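PDB 5C5T: prolyl 4-hydroxylase from Paramecium bursaria Chlorella virus 1, which probably hydroxylates proline residues of collagen-like peptides as a 2-oxoglutarate-dependent, iron-binding dioxygenase. Local coordinates for residues N120-Q125 and D151-T156. Sequence-based numbering, arbitrary orientation.
Sequences NFEDVQ and DQRLAT
Arg153 reaches Glu122 across the strand that separates them, and their CA atoms stay 9.0 Å apart. From CB the arginine chain runs extended to NE, with CG anti to the carbonyl carbon (chi1 -75°). CG and CD pass at van der Waals distance from one carboxylate oxygen, CD lying 4.0 Å from Glu122 OE1. NE then donates to Glu122 OE1 at 3.0 Å. CZ follows, 3.6 Å from Glu122 OE1, and at the tip NH2 donates to Glu122 OE2, also at 3.0 Å and straighter (N-H...O 166°). The grip is thus a side-on, bidentate salt bridge. Both oxygens are met on their syn sides and lie near the guanidinium plane, but the two flat groups are turned 37° against each other. In the antiparallel sheet of this 2OG-Fe(II) oxygenase fold, strand 217-225 runs between strands 120-129 and 153-160, so the bridge spans a whole strand, beside Trp223, with which Arg153 makes a cation-pi contact. Arg225 of that strand also pairs with Glu122 OE1, so the carboxylate probably offsets the charge of two neighbouring arginines. Arg153 NH1 bonds to the backbone O of Asp140, whose carboxylate belongs to the zinc site; bound 2-oxoglutarate lies nearby.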
loop_
_atom_site.group_PDB
_atom_site.type_symbol
_atom_site.label_atom_id
_atom_site.label_comp_id
_atom_site.label_asym_id
_atom_site.label_seq_id
_atom_site.Cartn_x
_atom_site.Cartn_y
_atom_site.Cartn_z
ATOM N N ASN A 120 12.391 5.802 6.868
ATOM C CA ASN A 120 12.224 4.579 7.639
ATOM C C ASN A 120 11.109 3.746 7.056
ATOM O O ASN A 120 10.145 4.297 6.503
ATOM C CB ASN A 120 11.853 4.864 9.087
ATOM C CG ASN A 120 12.949 5.483 9.856
ATOM O OD1 ASN A 120 12.762 6.523 10.507
ATOM N ND2 ASN A 120 14.115 4.852 9.818
ATOM N N PHE A 121 11.209 2.428 7.199
ATOM C CA PHE A 121 10.106 1.514 6.905
ATOM C C PHE A 121 9.220 1.293 8.142
ATOM O O PHE A 121 9.699 0.818 9.216
ATOM C CB PHE A 121 10.616 0.143 6.471
ATOM C CG PHE A 121 11.203 0.086 5.080
ATOM C CD1 PHE A 121 10.595 0.696 4.013
ATOM C CD2 PHE A 121 12.373 -0.612 4.851
ATOM C CE1 PHE A 121 11.160 0.582 2.712
ATOM C CE2 PHE A 121 12.915 -0.714 3.586
ATOM C CZ PHE A 121 12.321 -0.111 2.535
ATOM N N GLU A 122 7.921 1.534 7.999
ATOM C CA GLU A 122 6.948 1.065 8.994
ATOM C C GLU A 122 6.880 -0.472 9.017
ATOM O O GLU A 122 7.200 -1.135 8.022
ATOM C CB GLU A 122 5.572 1.659 8.632
ATOM C CG GLU A 122 4.504 1.534 9.698
ATOM C CD GLU A 122 3.395 2.591 9.571
ATOM O OE1 GLU A 122 3.529 3.526 8.756
ATOM O OE2 GLU A 122 2.439 2.518 10.372
ATOM N N ASP A 123 6.477 -1.055 10.142
ATOM C CA ASP A 123 6.114 -2.477 10.139
ATOM C C ASP A 123 5.077 -2.743 9.048
ATOM O O ASP A 123 4.140 -1.973 8.884
ATOM C CB ASP A 123 5.532 -2.891 11.471
ATOM C CG ASP A 123 6.545 -2.887 12.599
ATOM O OD1 ASP A 123 7.745 -2.692 12.346
ATOM O OD2 ASP A 123 6.110 -3.071 13.754
ATOM N N VAL A 124 5.181 -3.877 8.355
ATOM C CA VAL A 124 4.228 -4.197 7.304
ATOM C C VAL A 124 2.876 -4.630 7.914
ATOM O O VAL A 124 2.832 -5.369 8.909
ATOM C CB VAL A 124 4.805 -5.296 6.389
ATOM C CG1 VAL A 124 3.772 -5.881 5.465
ATOM C CG2 VAL A 124 5.992 -4.766 5.600
ATOM N N GLN A 125 1.792 -4.134 7.297
ATOM C CA GLN A 125 0.425 -4.499 7.616
ATOM C C GLN A 125 -0.120 -5.402 6.518
ATOM O O GLN A 125 0.073 -5.128 5.314
ATOM C CB GLN A 125 -0.451 -3.270 7.731
ATOM C CG GLN A 125 -1.900 -3.515 8.100
ATOM C CD GLN A 125 -2.767 -2.339 7.705
ATOM O OE1 GLN A 125 -3.117 -2.183 6.539
ATOM N NE2 GLN A 125 -3.129 -1.519 8.675
ATOM N N ASP A 151 7.339 12.515 11.332
ATOM C CA ASP A 151 7.407 11.148 10.835
ATOM C C ASP A 151 6.277 10.881 9.832
ATOM O O ASP A 151 5.755 9.744 9.724
ATOM C CB ASP A 151 7.309 10.170 11.974
ATOM C CG ASP A 151 6.002 10.307 12.754
ATOM O OD1 ASP A 151 5.301 11.327 12.571
ATOM O OD2 ASP A 151 5.681 9.391 13.546
ATOM N N GLN A 152 5.907 11.932 9.098
ATOM C CA GLN A 152 4.870 11.842 8.078
ATOM C C GLN A 152 5.126 10.670 7.131
ATOM O O GLN A 152 6.266 10.482 6.695
ATOM C CB GLN A 152 4.857 13.130 7.275
ATOM C CG GLN A 152 3.877 13.189 6.109
ATOM C CD GLN A 152 2.405 13.399 6.561
ATOM O OE1 GLN A 152 1.842 12.586 7.261
ATOM N NE2 GLN A 152 1.828 14.520 6.181
ATOM N N ARG A 153 4.082 9.925 6.787
ATOM C CA ARG A 153 4.175 8.937 5.705
ATOM C C ARG A 153 4.444 9.643 4.363
ATOM O O ARG A 153 3.725 10.553 3.968
ATOM C CB ARG A 153 2.919 8.100 5.606
ATOM C CG ARG A 153 2.765 7.045 6.701
ATOM C CD ARG A 153 1.540 6.232 6.526
ATOM N NE ARG A 153 1.370 5.264 7.592
ATOM C CZ ARG A 153 0.203 4.743 7.947
ATOM N NH1 ARG A 153 -0.893 5.137 7.308
ATOM N NH2 ARG A 153 0.136 3.835 8.937
ATOM N N LEU A 154 5.541 9.270 3.712
ATOM C CA LEU A 154 5.890 9.879 2.418
ATOM C C LEU A 154 5.416 9.101 1.199
ATOM O O LEU A 154 5.192 9.706 0.142
ATOM C CB LEU A 154 7.381 10.069 2.347
ATOM C CG LEU A 154 8.009 10.892 3.458
ATOM C CD1 LEU A 154 9.488 10.914 3.280
ATOM C CD2 LEU A 154 7.527 12.295 3.457
ATOM N N ALA A 155 5.277 7.800 1.341
ATOM C CA ALA A 155 4.929 6.955 0.222
ATOM C C ALA A 155 4.387 5.624 0.713
ATOM O O ALA A 155 4.564 5.229 1.899
ATOM C CB ALA A 155 6.157 6.762 -0.709
ATOM N N THR A 156 3.733 4.931 -0.198
ATOM C CA THR A 156 3.146 3.621 0.029
ATOM C C THR A 156 3.551 2.627 -1.045
ATOM O O THR A 156 3.445 2.941 -2.209
ATOM C CB THR A 156 1.597 3.685 0.019
ATOM O OG1 THR A 156 1.093 4.691 0.941
ATOM C CG2 THR A 156 0.940 2.327 0.320
#